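Local atomic coordinates of cycloserine biosynthesis protein DcsG (Streptomyces lavendulae, PDB entry 6JIL), a protein that catalyses the ATP-dependent, magnesium-requiring cyclisation of O-ureido-D-serine to the antibiotic D-cycloserine, as a member of the ATP-grasp family. Residues I200-M205 with H213-D218; R220-A225 with L279-D284; F69-S74 with L85-L90; W57-A60 with E65-A68. All coordinates share one frame; numbering follows the deposited sequence.

Interaction 1. Residues I200-M205 with H213-D218; sequences IHKGAM and HVPTLD. With ADP (adenosine-5'-diphosphate), chain G.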
loop_
_atom_site.group_PDB
_atom_site.type_symbol
_atom_site.label_atom_id
_atom_site.label_comp_id
_atom_site.label_asym_id
_atom_site.label_seq_id
_atom_site.Cartn_x
_atom_site.Cartn_y
_atom_site.Cartn_z
ATOM N N ILE A 200 -5.880 -10.118 8.056
ATOM C CA ILE A 200 -6.309 -11.196 7.188
ATOM C C ILE A 200 -5.069 -11.891 6.663
ATOM O O ILE A 200 -3.949 -11.403 6.800
ATOM C CB ILE A 200 -7.093 -10.694 5.950
ATOM C CG1 ILE A 200 -6.124 -10.062 4.944
ATOM C CG2 ILE A 200 -8.160 -9.695 6.369
ATOM C CD1 ILE A 200 -6.747 -9.716 3.603
ATOM N N HIS A 201 -5.283 -13.054 6.076
ATOM C CA HIS A 201 -4.210 -13.784 5.462
ATOM C C HIS A 201 -4.491 -13.609 3.972
ATOM O O HIS A 201 -5.650 -13.621 3.544
ATOM C CB HIS A 201 -4.249 -15.262 5.851
ATOM C CG HIS A 201 -3.431 -16.131 4.954
ATOM N ND1 HIS A 201 -3.972 -16.813 3.887
ATOM C CD2 HIS A 201 -2.098 -16.365 4.913
ATOM C CE1 HIS A 201 -3.008 -17.428 3.225
ATOM N NE2 HIS A 201 -1.862 -17.172 3.828
ATOM N N LYS A 202 -3.438 -13.391 3.195
ATOM C CA LYS A 202 -3.579 -13.228 1.760
ATOM C C LYS A 202 -2.621 -14.226 1.123
ATOM O O LYS A 202 -1.433 -14.247 1.455
ATOM C CB LYS A 202 -3.213 -11.800 1.340
ATOM C CG LYS A 202 -3.348 -11.559 -0.156
ATOM C CD LYS A 202 -2.717 -10.240 -0.590
ATOM C CE LYS A 202 -3.443 -9.042 0.005
ATOM N NZ LYS A 202 -2.860 -7.759 -0.466
ATOM N N GLY A 203 -3.134 -15.056 0.219
ATOM C CA GLY A 203 -2.291 -16.046 -0.426
ATOM C C GLY A 203 -1.199 -15.429 -1.277
ATOM O O GLY A 203 -1.218 -14.230 -1.549
ATOM N N ALA A 204 -0.239 -16.252 -1.692
ATOM C CA ALA A 204 0.859 -15.786 -2.530
ATOM C C ALA A 204 0.266 -15.276 -3.841
ATOM O O ALA A 204 -0.769 -15.761 -4.280
ATOM C CB ALA A 204 1.837 -16.928 -2.789
HETATM N N MSE A 205 0.918 -14.301 -4.465
HETATM C CA MSE A 205 0.422 -13.736 -5.720
HETATM C C MSE A 205 1.265 -14.136 -6.929
HETATM O O MSE A 205 0.765 -14.227 -8.052
HETATM C CB MSE A 205 0.388 -12.211 -5.619
HETATM C CG MSE A 205 -0.600 -11.668 -4.600
HETATM SE SE MSE A 205 -2.440 -11.902 -5.159
HETATM C CE MSE A 205 -3.029 -13.213 -3.864
ATOM N N HIS A 213 -1.076 -13.377 -9.723
ATOM C CA HIS A 213 -2.451 -13.198 -9.289
ATOM C C HIS A 213 -2.725 -11.801 -8.775
ATOM O O HIS A 213 -1.815 -11.003 -8.555
ATOM C CB HIS A 213 -2.818 -14.217 -8.205
ATOM C CG HIS A 213 -2.950 -15.614 -8.721
ATOM N ND1 HIS A 213 -2.184 -16.659 -8.251
ATOM C CD2 HIS A 213 -3.740 -16.130 -9.694
ATOM C CE1 HIS A 213 -2.495 -17.759 -8.914
ATOM N NE2 HIS A 213 -3.436 -17.465 -9.794
ATOM N N VAL A 214 -4.007 -11.531 -8.593
ATOM C CA VAL A 214 -4.492 -10.262 -8.101
ATOM C C VAL A 214 -5.295 -10.655 -6.845
ATOM O O VAL A 214 -6.102 -11.578 -6.886
ATOM C CB VAL A 214 -5.333 -9.586 -9.225
ATOM C CG1 VAL A 214 -6.797 -9.489 -8.853
ATOM C CG2 VAL A 214 -4.735 -8.245 -9.554
ATOM N N PRO A 215 -5.059 -9.972 -5.710
ATOM C CA PRO A 215 -5.725 -10.235 -4.424
ATOM C C PRO A 215 -7.244 -10.120 -4.342
ATOM O O PRO A 215 -7.769 -9.235 -3.672
ATOM C CB PRO A 215 -5.029 -9.262 -3.483
ATOM C CG PRO A 215 -4.794 -8.098 -4.363
ATOM C CD PRO A 215 -4.249 -8.746 -5.617
ATOM N N THR A 216 -7.944 -11.032 -5.008
ATOM C CA THR A 216 -9.400 -11.047 -4.989
ATOM C C THR A 216 -9.889 -11.679 -3.678
ATOM O O THR A 216 -9.106 -12.286 -2.951
ATOM C CB THR A 216 -9.944 -11.837 -6.187
ATOM O OG1 THR A 216 -9.154 -13.019 -6.375
ATOM C CG2 THR A 216 -9.890 -10.989 -7.448
ATOM N N LEU A 217 -11.178 -11.544 -3.384
ATOM C CA LEU A 217 -11.746 -12.087 -2.145
ATOM C C LEU A 217 -11.403 -13.537 -1.823
ATOM O O LEU A 217 -11.199 -13.880 -0.661
ATOM C CB LEU A 217 -13.271 -11.917 -2.137
ATOM C CG LEU A 217 -13.701 -10.462 -1.952
ATOM C CD1 LEU A 217 -15.217 -10.345 -1.985
ATOM C CD2 LEU A 217 -13.146 -9.959 -0.627
ATOM N N ASP A 218 -11.342 -14.395 -2.834
ATOM C CA ASP A 218 -11.018 -15.790 -2.578
ATOM C C ASP A 218 -9.574 -15.963 -2.101
ATOM O O ASP A 218 -9.199 -17.013 -1.576
ATOM C CB ASP A 218 -11.295 -16.631 -3.827
ATOM C CG ASP A 218 -10.627 -16.082 -5.065
ATOM O OD1 ASP A 218 -10.671 -14.853 -5.281
ATOM O OD2 ASP A 218 -10.068 -16.888 -5.832
HETATM P PB ADP G . 1.556 -4.405 -4.507
HETATM O O1B ADP G . 0.610 -5.439 -3.708
HETATM O O2B ADP G . 1.404 -3.005 -3.917
HETATM O O3B ADP G . 1.125 -4.387 -5.990
HETATM P PA ADP G . 3.464 -6.029 -3.372
HETATM O O1A ADP G . 4.696 -5.704 -2.657
HETATM O O2A ADP G . 2.314 -6.235 -2.294
HETATM O O3A ADP G . 3.137 -4.812 -4.410
HETATM O "O5'" ADP G . 3.720 -7.365 -4.232
HETATM C "C5'" ADP G . 2.468 -7.921 -4.637
HETATM C "C4'" ADP G . 2.478 -9.423 -4.321
HETATM O "O4'" ADP G . 3.654 -10.041 -4.889
HETATM C "C3'" ADP G . 2.521 -9.668 -2.817
HETATM O "O3'" ADP G . 1.216 -9.742 -2.256
HETATM C "C2'" ADP G . 3.303 -10.979 -2.704
HETATM O "O2'" ADP G . 2.438 -12.118 -2.762
HETATM C "C1'" ADP G . 4.279 -10.918 -3.900
HETATM N N9 ADP G . 5.616 -10.404 -3.489
HETATM C C8 ADP G . 6.148 -9.166 -3.758
HETATM N N7 ADP G . 7.360 -9.078 -3.295
HETATM C C5 ADP G . 7.696 -10.239 -2.698
HETATM C C6 ADP G . 8.915 -10.796 -2.224
HETATM N N6 ADP G . 10.057 -10.015 -2.118
HETATM N N1 ADP G . 8.944 -12.102 -1.897
HETATM C C2 ADP G . 7.867 -12.881 -2.012
HETATM N N3 ADP G . 6.706 -12.406 -2.458
HETATM C C4 ADP G . 6.574 -11.112 -2.807
#

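Interaction 2. Residues R220-A225 with L279-D284; sequences RQARDA and LTFSED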
loop_
_atom_site.group_PDB
_atom_site.type_symbol
_atom_site.label_atom_id
_atom_site.label_comp_id
_atom_site.label_asym_id
_atom_site.label_seq_id
_atom_site.Cartn_x
_atom_site.Cartn_y
_atom_site.Cartn_z
ATOM N N ARG A 220 -8.350 -14.058 0.211
ATOM C CA ARG A 220 -8.308 -13.507 1.567
ATOM C C ARG A 220 -9.161 -14.252 2.585
ATOM O O ARG A 220 -10.150 -14.890 2.237
ATOM C CB ARG A 220 -8.758 -12.049 1.552
ATOM C CG ARG A 220 -8.240 -11.259 0.377
ATOM C CD ARG A 220 -8.630 -9.806 0.489
ATOM N NE ARG A 220 -8.290 -9.092 -0.730
ATOM C CZ ARG A 220 -8.024 -7.795 -0.787
ATOM N NH1 ARG A 220 -8.053 -7.064 0.316
ATOM N NH2 ARG A 220 -7.741 -7.231 -1.952
ATOM N N GLN A 221 -8.767 -14.153 3.849
ATOM C CA GLN A 221 -9.502 -14.770 4.940
ATOM C C GLN A 221 -9.077 -14.192 6.281
ATOM O O GLN A 221 -7.890 -13.947 6.514
ATOM C CB GLN A 221 -9.334 -16.293 4.931
ATOM C CG GLN A 221 -7.927 -16.799 4.860
ATOM C CD GLN A 221 -7.880 -18.313 4.871
ATOM O OE1 GLN A 221 -8.513 -18.972 4.042
ATOM N NE2 GLN A 221 -7.130 -18.879 5.816
ATOM N N ALA A 222 -10.062 -13.955 7.146
ATOM C CA ALA A 222 -9.829 -13.397 8.476
ATOM C C ALA A 222 -8.681 -14.098 9.199
ATOM O O ALA A 222 -8.577 -15.320 9.190
ATOM C CB ALA A 222 -11.105 -13.487 9.312
ATOM N N ARG A 223 -7.822 -13.309 9.828
ATOM C CA ARG A 223 -6.681 -13.847 10.550
ATOM C C ARG A 223 -6.463 -13.047 11.825
ATOM O O ARG A 223 -6.782 -11.863 11.897
ATOM C CB ARG A 223 -5.427 -13.749 9.685
ATOM C CG ARG A 223 -4.264 -14.604 10.145
ATOM C CD ARG A 223 -4.404 -16.024 9.612
ATOM N NE ARG A 223 -3.122 -16.547 9.148
ATOM C CZ ARG A 223 -2.986 -17.642 8.403
ATOM N NH1 ARG A 223 -4.059 -18.336 8.034
ATOM N NH2 ARG A 223 -1.780 -18.040 8.017
ATOM N N ASP A 224 -5.921 -13.693 12.839
ATOM C CA ASP A 224 -5.644 -12.995 14.082
ATOM C C ASP A 224 -4.132 -12.853 14.166
ATOM O O ASP A 224 -3.422 -13.837 14.376
ATOM C CB ASP A 224 -6.174 -13.799 15.259
ATOM C CG ASP A 224 -6.918 -12.941 16.243
ATOM O OD1 ASP A 224 -6.251 -12.250 17.044
ATOM O OD2 ASP A 224 -8.171 -12.942 16.198
ATOM N N ALA A 225 -3.640 -11.635 13.975
ATOM C CA ALA A 225 -2.201 -11.382 14.005
ATOM C C ALA A 225 -1.651 -11.608 15.403
ATOM O O ALA A 225 -2.281 -11.218 16.388
ATOM C CB ALA A 225 -1.910 -9.955 13.553
ATOM N N LEU A 279 -12.330 -4.316 5.757
ATOM C CA LEU A 279 -13.361 -4.040 6.753
ATOM C C LEU A 279 -14.365 -5.173 6.925
ATOM O O LEU A 279 -14.802 -5.454 8.040
ATOM C CB LEU A 279 -14.115 -2.758 6.383
ATOM C CG LEU A 279 -13.287 -1.475 6.267
ATOM C CD1 LEU A 279 -14.203 -0.300 5.932
ATOM C CD2 LEU A 279 -12.537 -1.225 7.570
ATOM N N THR A 280 -14.723 -5.828 5.826
ATOM C CA THR A 280 -15.703 -6.905 5.868
ATOM C C THR A 280 -15.199 -8.206 6.489
ATOM O O THR A 280 -15.947 -9.184 6.586
ATOM C CB THR A 280 -16.273 -7.184 4.452
ATOM O OG1 THR A 280 -15.234 -7.663 3.591
ATOM C CG2 THR A 280 -16.845 -5.899 3.856
ATOM N N PHE A 281 -13.938 -8.222 6.913
ATOM C CA PHE A 281 -13.369 -9.409 7.553
ATOM C C PHE A 281 -13.288 -9.240 9.068
ATOM O O PHE A 281 -12.792 -10.120 9.765
ATOM C CB PHE A 281 -11.960 -9.708 7.031
ATOM C CG PHE A 281 -11.935 -10.352 5.681
ATOM C CD1 PHE A 281 -12.037 -9.584 4.526
ATOM C CD2 PHE A 281 -11.777 -11.729 5.562
ATOM C CE1 PHE A 281 -11.978 -10.177 3.275
ATOM C CE2 PHE A 281 -11.719 -12.331 4.314
ATOM C CZ PHE A 281 -11.818 -11.555 3.168
ATOM N N SER A 282 -13.758 -8.102 9.566
ATOM C CA SER A 282 -13.739 -7.816 11.000
ATOM C C SER A 282 -15.162 -7.460 11.396
ATOM O O SER A 282 -15.927 -7.003 10.556
ATOM C CB SER A 282 -12.832 -6.622 11.281
ATOM O OG SER A 282 -13.385 -5.441 10.725
ATOM N N GLU A 283 -15.524 -7.630 12.662
ATOM C CA GLU A 283 -16.894 -7.306 13.047
ATOM C C GLU A 283 -17.143 -5.845 13.396
ATOM O O GLU A 283 -18.294 -5.431 13.501
ATOM C CB GLU A 283 -17.376 -8.193 14.201
ATOM C CG GLU A 283 -18.911 -8.178 14.384
ATOM C CD GLU A 283 -19.676 -8.824 13.217
ATOM O OE1 GLU A 283 -19.662 -10.071 13.112
ATOM O OE2 GLU A 283 -20.289 -8.091 12.403
ATOM N N ASP A 284 -16.090 -5.053 13.571
ATOM C CA ASP A 284 -16.302 -3.642 13.890
ATOM C C ASP A 284 -15.274 -2.708 13.258
ATOM O O ASP A 284 -15.203 -1.526 13.598
ATOM C CB ASP A 284 -16.326 -3.438 15.408
ATOM C CG ASP A 284 -14.983 -3.706 16.057
ATOM O OD1 ASP A 284 -14.418 -4.800 15.838
ATOM O OD2 ASP A 284 -14.493 -2.826 16.795
#

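Interaction 3. Residues F69-S74 with L85-L90; sequences FCERVS and LVRWAL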
loop_
_atom_site.group_PDB
_atom_site.type_symbol
_atom_site.label_atom_id
_atom_site.label_comp_id
_atom_site.label_asym_id
_atom_site.label_seq_id
_atom_site.Cartn_x
_atom_site.Cartn_y
_atom_site.Cartn_z
ATOM N N PHE A 69 -3.703 15.611 -9.091
ATOM C CA PHE A 69 -5.083 15.736 -8.652
ATOM C C PHE A 69 -5.097 16.033 -7.160
ATOM O O PHE A 69 -5.728 16.981 -6.715
ATOM C CB PHE A 69 -5.844 14.438 -8.932
ATOM C CG PHE A 69 -7.113 14.297 -8.142
ATOM C CD1 PHE A 69 -8.257 14.992 -8.504
ATOM C CD2 PHE A 69 -7.158 13.473 -7.019
ATOM C CE1 PHE A 69 -9.439 14.867 -7.756
ATOM C CE2 PHE A 69 -8.331 13.341 -6.264
ATOM C CZ PHE A 69 -9.471 14.039 -6.636
ATOM N N CYS A 70 -4.389 15.216 -6.393
ATOM C CA CYS A 70 -4.318 15.401 -4.951
ATOM C C CYS A 70 -3.820 16.801 -4.613
ATOM O O CYS A 70 -4.393 17.485 -3.764
ATOM C CB CYS A 70 -3.390 14.355 -4.331
ATOM S SG CYS A 70 -3.960 12.659 -4.525
ATOM N N GLU A 71 -2.743 17.216 -5.276
ATOM C CA GLU A 71 -2.162 18.534 -5.073
ATOM C C GLU A 71 -3.199 19.641 -5.285
ATOM O O GLU A 71 -3.336 20.534 -4.451
ATOM C CB GLU A 71 -0.983 18.730 -6.028
ATOM C CG GLU A 71 -0.284 20.079 -5.932
ATOM C CD GLU A 71 0.237 20.380 -4.534
ATOM O OE1 GLU A 71 0.744 19.453 -3.863
ATOM O OE2 GLU A 71 0.148 21.553 -4.114
ATOM N N ARG A 72 -3.932 19.581 -6.393
ATOM C CA ARG A 72 -4.947 20.594 -6.685
ATOM C C ARG A 72 -6.095 20.586 -5.678
ATOM O O ARG A 72 -6.665 21.629 -5.370
ATOM C CB ARG A 72 -5.549 20.388 -8.075
ATOM C CG ARG A 72 -4.619 20.641 -9.246
ATOM C CD ARG A 72 -5.451 20.789 -10.534
ATOM N NE ARG A 72 -6.202 19.576 -10.833
ATOM C CZ ARG A 72 -5.674 18.489 -11.385
ATOM N NH1 ARG A 72 -4.386 18.466 -11.709
ATOM N NH2 ARG A 72 -6.425 17.414 -11.591
ATOM N N VAL A 73 -6.446 19.405 -5.185
ATOM C CA VAL A 73 -7.533 19.285 -4.232
ATOM C C VAL A 73 -7.159 19.896 -2.879
ATOM O O VAL A 73 -8.003 20.477 -2.201
ATOM C CB VAL A 73 -7.935 17.792 -4.044
ATOM C CG1 VAL A 73 -9.104 17.670 -3.063
ATOM C CG2 VAL A 73 -8.313 17.191 -5.389
ATOM N N SER A 74 -5.889 19.780 -2.507
ATOM C CA SER A 74 -5.400 20.301 -1.230
ATOM C C SER A 74 -5.534 21.814 -1.112
ATOM O O SER A 74 -5.498 22.363 -0.011
ATOM C CB SER A 74 -3.932 19.936 -1.036
ATOM O OG SER A 74 -3.126 20.658 -1.949
ATOM N N LEU A 85 2.316 13.105 3.290
ATOM C CA LEU A 85 1.971 11.699 3.512
ATOM C C LEU A 85 1.628 11.021 2.188
ATOM O O LEU A 85 2.078 9.915 1.915
ATOM C CB LEU A 85 0.758 11.580 4.446
ATOM C CG LEU A 85 0.570 10.331 5.322
ATOM C CD1 LEU A 85 -0.908 10.157 5.593
ATOM C CD2 LEU A 85 1.127 9.089 4.660
ATOM N N VAL A 86 0.823 11.683 1.369
ATOM C CA VAL A 86 0.427 11.122 0.085
ATOM C C VAL A 86 1.611 10.792 -0.825
ATOM O O VAL A 86 1.726 9.663 -1.303
ATOM C CB VAL A 86 -0.539 12.075 -0.666
ATOM C CG1 VAL A 86 -0.825 11.543 -2.081
ATOM C CG2 VAL A 86 -1.840 12.212 0.123
ATOM N N ARG A 87 2.490 11.761 -1.065
ATOM C CA ARG A 87 3.641 11.528 -1.936
ATOM C C ARG A 87 4.523 10.402 -1.411
ATOM O O ARG A 87 5.037 9.584 -2.177
ATOM C CB ARG A 87 4.505 12.790 -2.067
ATOM C CG ARG A 87 3.781 14.029 -2.554
ATOM C CD ARG A 87 4.760 15.167 -2.839
ATOM N NE ARG A 87 4.137 16.471 -2.616
ATOM C CZ ARG A 87 4.118 17.110 -1.444
ATOM N NH1 ARG A 87 4.696 16.572 -0.376
ATOM N NH2 ARG A 87 3.500 18.281 -1.333
ATOM N N TRP A 88 4.697 10.381 -0.095
ATOM C CA TRP A 88 5.537 9.393 0.571
ATOM C C TRP A 88 4.920 7.988 0.567
ATOM O O TRP A 88 5.623 6.995 0.351
ATOM C CB TRP A 88 5.791 9.841 2.015
ATOM C CG TRP A 88 6.859 9.066 2.735
ATOM C CD1 TRP A 88 8.204 9.156 2.540
ATOM C CD2 TRP A 88 6.667 8.070 3.744
ATOM N NE1 TRP A 88 8.862 8.279 3.361
ATOM C CE2 TRP A 88 7.944 7.598 4.112
ATOM C CE3 TRP A 88 5.540 7.529 4.373
ATOM C CZ2 TRP A 88 8.131 6.608 5.082
ATOM C CZ3 TRP A 88 5.724 6.539 5.339
ATOM C CH2 TRP A 88 7.015 6.091 5.681
ATOM N N ALA A 89 3.608 7.919 0.789
ATOM C CA ALA A 89 2.897 6.649 0.858
ATOM C C ALA A 89 2.687 5.976 -0.481
ATOM O O ALA A 89 2.497 4.769 -0.535
ATOM C CB ALA A 89 1.545 6.843 1.556
ATOM N N LEU A 90 2.716 6.746 -1.561
ATOM C CA LEU A 90 2.516 6.178 -2.894
ATOM C C LEU A 90 3.802 5.782 -3.602
ATOM O O LEU A 90 3.829 5.669 -4.827
ATOM C CB LEU A 90 1.735 7.148 -3.780
ATOM C CG LEU A 90 0.219 7.126 -3.591
ATOM C CD1 LEU A 90 -0.105 7.437 -2.160
ATOM C CD2 LEU A 90 -0.440 8.128 -4.527
HETATM O O HOH W 1 2.915 17.093 -4.809
#

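Interaction 4. Residues W57-A60 with E65-A68; sequences WTWA and EFLA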
loop_
_atom_site.group_PDB
_atom_site.type_symbol
_atom_site.label_atom_id
_atom_site.label_comp_id
_atom_site.label_asym_id
_atom_site.label_seq_id
_atom_site.Cartn_x
_atom_site.Cartn_y
_atom_site.Cartn_z
ATOM N N TRP A 57 -7.677 3.453 -7.312
ATOM C CA TRP A 57 -6.611 2.535 -7.667
ATOM C C TRP A 57 -6.015 2.536 -9.062
ATOM O O TRP A 57 -5.006 1.863 -9.294
ATOM C CB TRP A 57 -7.000 1.122 -7.233
ATOM C CG TRP A 57 -7.201 1.048 -5.733
ATOM C CD1 TRP A 57 -6.532 1.769 -4.777
ATOM C CD2 TRP A 57 -8.122 0.213 -5.025
ATOM N NE1 TRP A 57 -6.984 1.439 -3.524
ATOM C CE2 TRP A 57 -7.959 0.484 -3.646
ATOM C CE3 TRP A 57 -9.069 -0.738 -5.419
ATOM C CZ2 TRP A 57 -8.709 -0.162 -2.663
ATOM C CZ3 TRP A 57 -9.819 -1.383 -4.438
ATOM C CH2 TRP A 57 -9.633 -1.090 -3.077
ATOM N N THR A 58 -6.599 3.289 -9.989
ATOM C CA THR A 58 -6.010 3.338 -11.317
ATOM C C THR A 58 -4.849 4.334 -11.281
ATOM O O THR A 58 -4.219 4.600 -12.301
ATOM C CB THR A 58 -7.031 3.766 -12.414
ATOM O OG1 THR A 58 -7.572 5.057 -12.108
ATOM C CG2 THR A 58 -8.151 2.753 -12.513
ATOM N N TRP A 59 -4.564 4.882 -10.102
ATOM C CA TRP A 59 -3.462 5.831 -9.980
ATOM C C TRP A 59 -2.177 5.116 -10.363
ATOM O O TRP A 59 -1.208 5.748 -10.789
ATOM C CB TRP A 59 -3.337 6.379 -8.550
ATOM C CG TRP A 59 -2.873 5.377 -7.521
ATOM C CD1 TRP A 59 -3.657 4.616 -6.695
ATOM C CD2 TRP A 59 -1.519 5.007 -7.232
ATOM N NE1 TRP A 59 -2.877 3.796 -5.916
ATOM C CE2 TRP A 59 -1.560 4.013 -6.225
ATOM C CE3 TRP A 59 -0.274 5.418 -7.727
ATOM C CZ2 TRP A 59 -0.405 3.422 -5.707
ATOM C CZ3 TRP A 59 0.875 4.826 -7.211
ATOM C CH2 TRP A 59 0.799 3.839 -6.212
ATOM N N ALA A 60 -2.176 3.794 -10.207
ATOM C CA ALA A 60 -1.017 2.976 -10.544
ATOM C C ALA A 60 -0.726 3.009 -12.039
ATOM O O ALA A 60 0.370 2.656 -12.465
ATOM C CB ALA A 60 -1.238 1.538 -10.096
ATOM N N GLU A 65 -0.524 11.875 -12.747
ATOM C CA GLU A 65 -1.858 12.458 -12.879
ATOM C C GLU A 65 -2.601 12.499 -11.554
ATOM O O GLU A 65 -3.236 13.504 -11.227
ATOM C CB GLU A 65 -2.709 11.676 -13.889
ATOM C CG GLU A 65 -2.345 11.882 -15.351
ATOM C CD GLU A 65 -1.040 11.214 -15.748
ATOM O OE1 GLU A 65 -0.697 11.254 -16.949
ATOM O OE2 GLU A 65 -0.357 10.646 -14.872
ATOM N N PHE A 66 -2.524 11.407 -10.797
ATOM C CA PHE A 66 -3.209 11.322 -9.513
ATOM C C PHE A 66 -2.568 12.247 -8.484
ATOM O O PHE A 66 -3.265 12.896 -7.699
ATOM C CB PHE A 66 -3.197 9.883 -8.981
ATOM C CG PHE A 66 -3.901 9.729 -7.661
ATOM C CD1 PHE A 66 -5.283 9.855 -7.577
ATOM C CD2 PHE A 66 -3.182 9.523 -6.492
ATOM C CE1 PHE A 66 -5.933 9.783 -6.351
ATOM C CE2 PHE A 66 -3.827 9.450 -5.259
ATOM C CZ PHE A 66 -5.200 9.581 -5.189
ATOM N N LEU A 67 -1.240 12.295 -8.484
ATOM C CA LEU A 67 -0.515 13.153 -7.560
ATOM C C LEU A 67 -0.893 14.610 -7.829
ATOM O O LEU A 67 -1.042 15.398 -6.896
ATOM C CB LEU A 67 0.996 12.958 -7.723
ATOM C CG LEU A 67 1.649 11.826 -6.925
ATOM C CD1 LEU A 67 0.917 10.537 -7.182
ATOM C CD2 LEU A 67 3.124 11.677 -7.308
ATOM N N ALA A 68 -1.057 14.959 -9.103
ATOM C CA ALA A 68 -1.427 16.321 -9.484
ATOM C C ALA A 68 -2.841 16.616 -8.990
ATOM O O ALA A 68 -3.142 17.721 -8.530
ATOM C CB ALA A 68 -1.352 16.481 -11.005
#

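Interaction 1. Residues I200-M205 with H213-D218
At the ADP pocket, the chain leaving strand 195-202 meets the loop that returns to strand 220-223, chiefly through Met205 on one side and His213 and Pro215 on the other. Met205, present as selenomethionine, takes part with backbone and side chain. Its O accepts a nearly straight hydrogen bond from His213 N (2.6 Å, 173° at the hydrogen), while its N donates to ADP O2' at 3.2 Å. CB and CG run along the ribose hydroxyls, and bends at chi2 and chi3 bring SE against the 214-215 backbone, 3.3 Å from Pro215 N and 3.7 Å from Pro215 CD. Lys202 runs side by side with the proline, pointing the same way, its CD 3.8 Å from Pro215 CB; its NZ bonds to a tartrate probably from the crystallisation liquor. Pro215 centres an inverse gamma turn, and its O accepts from the probably catalytic Arg220. This connection between strands 195-202 and 220-223 lines the ribose side of the ATP-grasp nucleotide pocket.

Interaction 2. Residues R220-A225 with L279-D284
Phe281 is what the 279-284 segment brings to strand 220-223, and a short 3-10 turn sets it in place. The turn opens with Leu279, whose own side chain goes elsewhere, to Leu22 of helix 19-28 and Phe192. After Thr280 comes Phe281, with CG anti to its carbonyl carbon (chi1 -77°), which sends the ring across to the strand. There the rim of the ring follows three residues in turn. Its CD2 sits 3.2 Å from Ala222 N, its CE2 3.4 Å from Gln221 CA, and its CZ 3.5 Å from Arg220 CB, all met obliquely. The methyl of Ala222 adds a looser touch, CB to Phe281 CD2 at 4.2 Å. Next, Ser282 closes the turn: its OG (3.0 Å) and its N (3.2 Å) both donate to Leu279 O, from the same face of that carbonyl. Arg220 meets the ring chiefly through CB; its extended chain carries the guanidinium away, where Pro215 O, Asn278 OD1 and Ser276 OG receive it. The phenylalanine thus packs against the outermost strand of the five-stranded antiparallel sheet, at the root of Arg220, a probable active-site residue of this ATP-grasp enzyme.

Interaction 3. Residues F69-S74 with L85-L90
Arg87 and Glu71 meet at the outer side of two helices, 63-76 and 83-89, and both side chains reach across. In Arg87, CB leaves the helix to one side, and the chain then turns its end toward helix 63-76. CG lies anti to the carbonyl carbon (chi1 -56°) and the chain stays extended through CD to NE, so that the apolar part serves as a spacer and only the head does the bonding. NE gives a hydrogen bond to a water, 2.6 Å away and lying in the guanidinium plane at its edge; that water in turn donates a weak bond to Glu71 OE1 at 3.3 Å. Both helices pack against Phe53 of strand 50-55 in the four-stranded parallel sheet. Past CZ, NH2 comes to 3.9 Å from Glu71 OE1, a long salt bridge made at the edge of the guanidinium. The carboxylate and guanidinium planes are only 17° apart. A bend at chi2 (57°) carries the Glu71 carboxylate to the guanidinium, with its OE2 weakly bonded to His75. Deeper in, Cys70 SG and Val86 CG1 touch at 4.1 Å, between residues that both also press on Phe53.

Interaction 4. Residues W57-A60 with E65-A68
Trp59 and Phe66 make this contact by themselves, and most of it is apolar touching at the roots of the side chains. Trp59 CB lies 3.5 Å from Phe66 CG and equally close to Phe66 CB; its distances to Phe66 CD2 and CD1, 3.8 and 4.1 Å, show it sitting obliquely against the root of the benzene ring. The aromatic component is looser. The five-membered ring of Trp59 and the ring of Phe66 form an oblique aromatic pair, with centroids 5.5 Å apart and planes inclined at 38°. Phe66 also meets Trp38 edge-to-face. Torsions account for the split between roots and rings: Trp59 CG stands between its backbone N and carbonyl carbon (chi1 69°), turning the indole off from the phenylalanine, whereas Phe66 has CG anti to the backbone N (chi1 -179°) and points at the tryptophan's CB. Polar bonds belong to the surroundings. Trp59 NE1 donates to Glu274 OE2, which probably fixes the rotation of the indole, and Trp57 NE1 reaches Glu274 O. Strand 50-55 of the parallel sheet ends just before the 3-10 turn 57-60. Helix 63-76 follows after two residues, and the contact packs its first turn against the 3-10 turn, within a beta-alpha-beta unit that continues to the neighbouring strand 78-79.

In the fold
Interaction 4 is the buried one, interactions 1 and 3 are partly buried, and interaction 2 lies at the surface. Interactions 3 and 4 share helix 63-76 and touch: Leu90 CD2 packs 3.7 Å from Phe66 CD2. Along that helix the chemistry shifts from apolar contact between two aromatic residues to a small apolar touch with a long, water-bridged ion pair further on. Interactions 1 and 2 form the other group, on neighbouring strands 195-202 and 220-223 of the antiparallel sheet, joined by His201 N to Gln221 O at 2.8 Å. Interaction 1 mixes one backbone hydrogen bond, selenium packing and nucleotide contact; interaction 2 rests on one ring. The centres of interactions 2 and 3 are about 28 Å apart, on opposite sides of the chain's centre.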